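Local coordinates for protein TRAP dicarboxylate transporter-DctP subunit (Marinobacter aquaeolei, PDB 4PFI) that probably captures a small organic solute, perhaps a carboxylate, in the periplasm and delivers it to a TRAP-type membrane transporter, at residues Pro318-Phe323 and Ala333-Ala338; Gln55-Gln60 and Lys265-Thr270. All coordinates share one frame; numbering follows the deposited sequence.

Contact 1: Pro318-Phe323 and Ala333-Ala338; sequences PARQRF and ALIQRA
Arg320 and Ile335 mark the closest backbone approach, their CA atoms 8.5 Å apart, although both belong to the helical run 318-339. A straight helix would set residues fifteen positions apart much farther from each other, so this run must bend strongly between 318-323 and 333-338, and side chains fill the inner side of the bend. Ile335 contributes more than any other residue. Its CG1 stands anti to its carbonyl carbon (chi1 -70°), and the chain then continues extended, so that the terminal methyl is carried to the far segment. There CD1 meets the edge of the Phe323 ring, near the ring plane, 3.9 Å from Phe323 CD2. Behind the methyl, Ile335 CG1 keeps 4.2 Å from Phe323 CE2, and the two side chains run past one another in opposite directions. The long arm of isoleucine suits the place, because CG1 and CD1 together reach the ring edge and need no polar partner. Phenylalanine suits its buried position as a flat apolar ring that Leu116 and Thr186 also touch. Arg320 contributes only its methylene part: its CG lies 4.3 Å from Ile335 CD1, a loose van der Waals contact. This residue type serves two environments, apolar at the base and charged at the end, where NH2 donates to the carbonyl oxygen of His117. The area buried between the two segments is modest, 164 Å². In the alpha/beta solute-binding fold this is a bend in the C-terminal helical run, and each arm has its own neighbours: 318-323 lies against helix 185-192 and the loop residues Leu116 and Leu119, while Leu334 of 333-338 packs on Ala139 and Phe140 of helix 134-145.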
# COMPACT_ATOMS: atom_id res chain seq x y z
N PRO A 318 -3.43 14.83 -14.41
CA PRO A 318 -2.74 15.88 -13.65
C PRO A 318 -1.98 15.41 -12.41
O PRO A 318 -1.03 16.09 -12.03
CB PRO A 318 -3.88 16.83 -13.23
CG PRO A 318 -4.94 16.62 -14.25
CD PRO A 318 -4.85 15.16 -14.64
N ALA A 319 -2.37 14.31 -11.78
CA ALA A 319 -1.54 13.77 -10.70
C ALA A 319 -0.17 13.29 -11.21
O ALA A 319 0.81 13.27 -10.46
CB ALA A 319 -2.25 12.66 -9.97
N ARG A 320 -0.09 12.90 -12.48
CA ARG A 320 1.18 12.48 -13.07
C ARG A 320 2.11 13.67 -13.21
O ARG A 320 3.30 13.58 -12.91
CB ARG A 320 0.96 11.78 -14.43
CG ARG A 320 0.36 10.42 -14.22
CD ARG A 320 -0.01 9.68 -15.49
NE ARG A 320 -0.91 8.58 -15.18
CZ ARG A 320 -1.18 7.57 -16.01
NH1 ARG A 320 -0.61 7.50 -17.20
NH2 ARG A 320 -2.03 6.61 -15.62
N GLN A 321 1.54 14.80 -13.61
CA GLN A 321 2.28 16.04 -13.75
C GLN A 321 2.87 16.45 -12.40
O GLN A 321 4.07 16.66 -12.28
CB GLN A 321 1.35 17.13 -14.29
CG GLN A 321 1.99 18.51 -14.45
CD GLN A 321 0.98 19.56 -14.85
OE1 GLN A 321 0.23 19.39 -15.81
NE2 GLN A 321 0.94 20.66 -14.10
N ARG A 322 2.02 16.53 -11.37
CA ARG A 322 2.47 16.89 -10.02
C ARG A 322 3.55 15.91 -9.53
O ARG A 322 4.49 16.30 -8.85
CB ARG A 322 1.28 16.91 -9.04
CG ARG A 322 1.65 17.01 -7.54
CD ARG A 322 2.34 18.33 -7.16
NE ARG A 322 1.74 19.50 -7.80
CZ ARG A 322 0.60 20.09 -7.41
NH1 ARG A 322 -0.09 19.62 -6.37
NH2 ARG A 322 0.13 21.15 -8.07
N PHE A 323 3.42 14.64 -9.92
CA PHE A 323 4.36 13.61 -9.50
C PHE A 323 5.73 13.87 -10.11
O PHE A 323 6.73 13.75 -9.42
CB PHE A 323 3.89 12.21 -9.90
CG PHE A 323 4.86 11.12 -9.54
CD1 PHE A 323 5.19 10.87 -8.22
CD2 PHE A 323 5.49 10.36 -10.54
CE1 PHE A 323 6.09 9.87 -7.90
CE2 PHE A 323 6.39 9.36 -10.22
CZ PHE A 323 6.69 9.12 -8.90
N ALA A 333 10.99 8.07 -15.54
CA ALA A 333 11.45 6.76 -15.98
C ALA A 333 10.63 5.67 -15.32
O ALA A 333 10.29 4.67 -15.95
CB ALA A 333 12.92 6.57 -15.67
N LEU A 334 10.28 5.87 -14.05
CA LEU A 334 9.44 4.91 -13.32
C LEU A 334 8.09 4.77 -14.03
O LEU A 334 7.63 3.66 -14.32
CB LEU A 334 9.25 5.36 -11.88
CG LEU A 334 10.56 5.33 -11.08
CD1 LEU A 334 10.46 6.12 -9.77
CD2 LEU A 334 10.99 3.89 -10.82
N ILE A 335 7.47 5.91 -14.33
CA ILE A 335 6.22 5.96 -15.09
C ILE A 335 6.38 5.24 -16.44
O ILE A 335 5.46 4.56 -16.90
CB ILE A 335 5.76 7.41 -15.32
CG1 ILE A 335 5.29 8.03 -14.00
CG2 ILE A 335 4.67 7.48 -16.38
CD1 ILE A 335 4.51 9.31 -14.16
N GLN A 336 7.55 5.39 -17.05
CA GLN A 336 7.83 4.77 -18.34
C GLN A 336 7.94 3.26 -18.20
O GLN A 336 7.38 2.52 -19.01
CB GLN A 336 9.11 5.36 -18.96
CG GLN A 336 8.86 6.67 -19.73
CD GLN A 336 10.05 7.61 -19.77
OE1 GLN A 336 11.21 7.19 -19.70
NE2 GLN A 336 9.77 8.91 -19.88
N ARG A 337 8.65 2.79 -17.18
CA ARG A 337 8.80 1.36 -16.99
C ARG A 337 7.45 0.69 -16.71
O ARG A 337 7.18 -0.40 -17.22
CB ARG A 337 9.82 1.05 -15.88
N ALA A 338 6.59 1.35 -15.93
CA ALA A 338 5.29 0.78 -15.55
C ALA A 338 4.23 0.92 -16.64
O ALA A 338 3.22 0.25 -16.60
CB ALA A 338 4.79 1.42 -14.27

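Contact 2: Gln55-Gln60 and Lys265-Thr270; sequences QQFREQ and KWLEET
Phe57 meets both Leu267 and Thr270 across two helices whose short segments run at 138° to one another, with axes 10.8 Å apart; its large apolar ring suits the buried space between them. Leu267 CD1, an aliphatic end fit for a ring edge, comes near the ring plane, 3.6 Å from Phe57 CZ. Thr270 CG2 approaches obliquely, 3.6 Å from Phe57 CD1. Leucine's CB leads off from the facing helix, but a bent chain (chi2 50°) turns CD1 back to the ring. Thr270 suits a mixed site, since its methyl serves the aromatic and its hydroxyl the polar side. That hydroxyl donates to its own helix: Thr270 OG1 lies 2.7 Å from Trp266 O, which also accepts from Thr270 N. Gln60 is equally two-sided, its CG lying 3.8 Å from Thr270 OG1 while its amide reaches a water that links the helices, accepting from Gln60 NE2 at 3.0 Å and donating to Thr270 OG1. Donating to one partner and accepting from another fixes the hydroxyl's rotation and satisfies a buried polar atom. Further out, Phe40 packs edge-to-face with Phe57, and Leu267 also touches Leu259. In this alpha/beta solute-binding fold, helix 49-65 thus meets the N-terminal part of helix 263-296 beside the parallel strand 37-41, which supplies Phe40, with Trp255 and Phe256 of helix 253-257 against Leu267.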
# COMPACT_ATOMS: atom_id res chain seq x y z
N GLN A 55 4.05 -13.84 9.08
CA GLN A 55 3.98 -15.18 9.65
C GLN A 55 4.62 -16.19 8.71
O GLN A 55 5.33 -17.08 9.15
CB GLN A 55 2.55 -15.60 9.88
CG GLN A 55 1.97 -15.13 11.15
CD GLN A 55 0.46 -15.34 11.17
OE1 GLN A 55 -0.31 -14.42 11.42
NE2 GLN A 55 0.03 -16.56 10.84
N GLN A 56 4.33 -16.07 7.43
CA GLN A 56 4.92 -16.93 6.43
C GLN A 56 6.43 -16.71 6.32
O GLN A 56 7.18 -17.67 6.09
CB GLN A 56 4.29 -16.65 5.07
CG GLN A 56 2.84 -17.04 4.99
CD GLN A 56 2.70 -18.53 4.79
OE1 GLN A 56 2.36 -19.26 5.72
NE2 GLN A 56 3.02 -19.00 3.57
N PHE A 57 6.87 -15.46 6.45
CA PHE A 57 8.29 -15.14 6.39
C PHE A 57 9.01 -15.78 7.58
O PHE A 57 10.12 -16.30 7.44
CB PHE A 57 8.50 -13.63 6.41
CG PHE A 57 9.95 -13.20 6.43
CD1 PHE A 57 10.68 -13.14 5.25
CD2 PHE A 57 10.56 -12.83 7.61
CE1 PHE A 57 12.01 -12.73 5.24
CE2 PHE A 57 11.89 -12.41 7.62
CZ PHE A 57 12.62 -12.36 6.44
N ARG A 58 8.35 -15.76 8.74
CA ARG A 58 8.91 -16.35 9.95
C ARG A 58 9.05 -17.84 9.80
O ARG A 58 10.14 -18.37 10.02
CB ARG A 58 8.03 -16.04 11.18
CG ARG A 58 8.52 -16.66 12.50
CD ARG A 58 7.65 -16.27 13.67
NE ARG A 58 6.27 -16.65 13.39
CZ ARG A 58 5.21 -16.08 13.95
NH1 ARG A 58 5.36 -15.11 14.85
NH2 ARG A 58 3.98 -16.49 13.62
N GLU A 59 7.96 -18.52 9.44
CA GLU A 59 7.96 -19.98 9.35
C GLU A 59 9.02 -20.47 8.38
O GLU A 59 9.72 -21.44 8.65
CB GLU A 59 6.60 -20.51 8.92
CG GLU A 59 5.61 -20.52 10.05
CD GLU A 59 4.17 -20.69 9.58
OE1 GLU A 59 3.85 -20.31 8.43
OE2 GLU A 59 3.34 -21.20 10.38
N GLN A 60 9.14 -19.77 7.26
CA GLN A 60 10.06 -20.13 6.19
C GLN A 60 11.51 -19.92 6.61
O GLN A 60 12.34 -20.81 6.45
CB GLN A 60 9.79 -19.30 4.93
CG GLN A 60 10.61 -19.72 3.70
CD GLN A 60 10.27 -21.11 3.22
OE1 GLN A 60 9.27 -21.69 3.66
NE2 GLN A 60 11.09 -21.67 2.32
N LYS A 265 20.79 -14.67 1.36
CA LYS A 265 20.06 -15.44 0.37
C LYS A 265 18.76 -15.97 0.98
O LYS A 265 17.75 -16.04 0.31
CB LYS A 265 20.91 -16.59 -0.17
CG LYS A 265 21.74 -16.19 -1.38
CD LYS A 265 22.83 -17.21 -1.66
CE LYS A 265 22.27 -18.62 -1.82
NZ LYS A 265 23.37 -19.60 -1.99
N TRP A 266 18.81 -16.35 2.25
CA TRP A 266 17.61 -16.78 2.96
C TRP A 266 16.62 -15.62 2.99
O TRP A 266 15.44 -15.78 2.68
CB TRP A 266 17.98 -17.19 4.39
CG TRP A 266 18.70 -18.49 4.47
CD1 TRP A 266 18.76 -19.46 3.50
CD2 TRP A 266 19.48 -18.99 5.57
NE1 TRP A 266 19.52 -20.52 3.93
CE2 TRP A 266 19.97 -20.25 5.20
CE3 TRP A 266 19.80 -18.48 6.83
CZ2 TRP A 266 20.77 -21.03 6.05
CZ3 TRP A 266 20.60 -19.25 7.67
CH2 TRP A 266 21.07 -20.51 7.27
N LEU A 267 17.13 -14.45 3.34
CA LEU A 267 16.38 -13.21 3.34
C LEU A 267 15.81 -12.91 1.95
O LEU A 267 14.59 -12.83 1.78
CB LEU A 267 17.28 -12.07 3.81
CG LEU A 267 16.68 -10.68 3.96
CD1 LEU A 267 15.40 -10.69 4.79
CD2 LEU A 267 17.73 -9.75 4.59
N GLU A 268 16.68 -12.76 0.95
CA GLU A 268 16.24 -12.34 -0.38
C GLU A 268 15.41 -13.37 -1.17
O GLU A 268 14.50 -12.98 -1.92
CB GLU A 268 17.43 -11.85 -1.22
CG GLU A 268 17.91 -10.46 -0.81
CD GLU A 268 18.83 -9.81 -1.84
OE1 GLU A 268 19.77 -10.48 -2.31
OE2 GLU A 268 18.60 -8.62 -2.17
N GLU A 269 15.71 -14.65 -1.02
CA GLU A 269 14.98 -15.69 -1.74
C GLU A 269 13.57 -15.89 -1.17
O GLU A 269 12.63 -16.19 -1.89
CB GLU A 269 15.73 -17.03 -1.70
CG GLU A 269 16.84 -17.16 -2.73
CD GLU A 269 17.63 -18.46 -2.59
OE1 GLU A 269 17.44 -19.17 -1.57
OE2 GLU A 269 18.43 -18.78 -3.50
N THR A 270 13.46 -15.75 0.15
CA THR A 270 12.16 -15.87 0.81
C THR A 270 11.25 -14.72 0.42
O THR A 270 10.08 -14.93 0.13
CB THR A 270 12.30 -15.87 2.32
OG1 THR A 270 13.05 -17.03 2.72
CG2 THR A 270 10.92 -15.90 2.96
O HOH W 1 12.38 -19.30 0.94

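How the contacts relate
Contact 2 is the more deeply buried of the two: three of its four touching residues are buried, against one of three in contact 1, though neither lies near the centre of the chain. Their centres are 32 Å apart and their nearest atoms about 17 Å, and they share no helix. Contact 1 is local, folding the C-terminal helical run back on itself, whereas contact 2 joins helices some two hundred residues apart in sequence. The chemistry follows the place: partly exposed contact 1 is purely van der Waals, while contact 2, buried between helices beside the sheet, combines apolar packing with a water-mediated polar link.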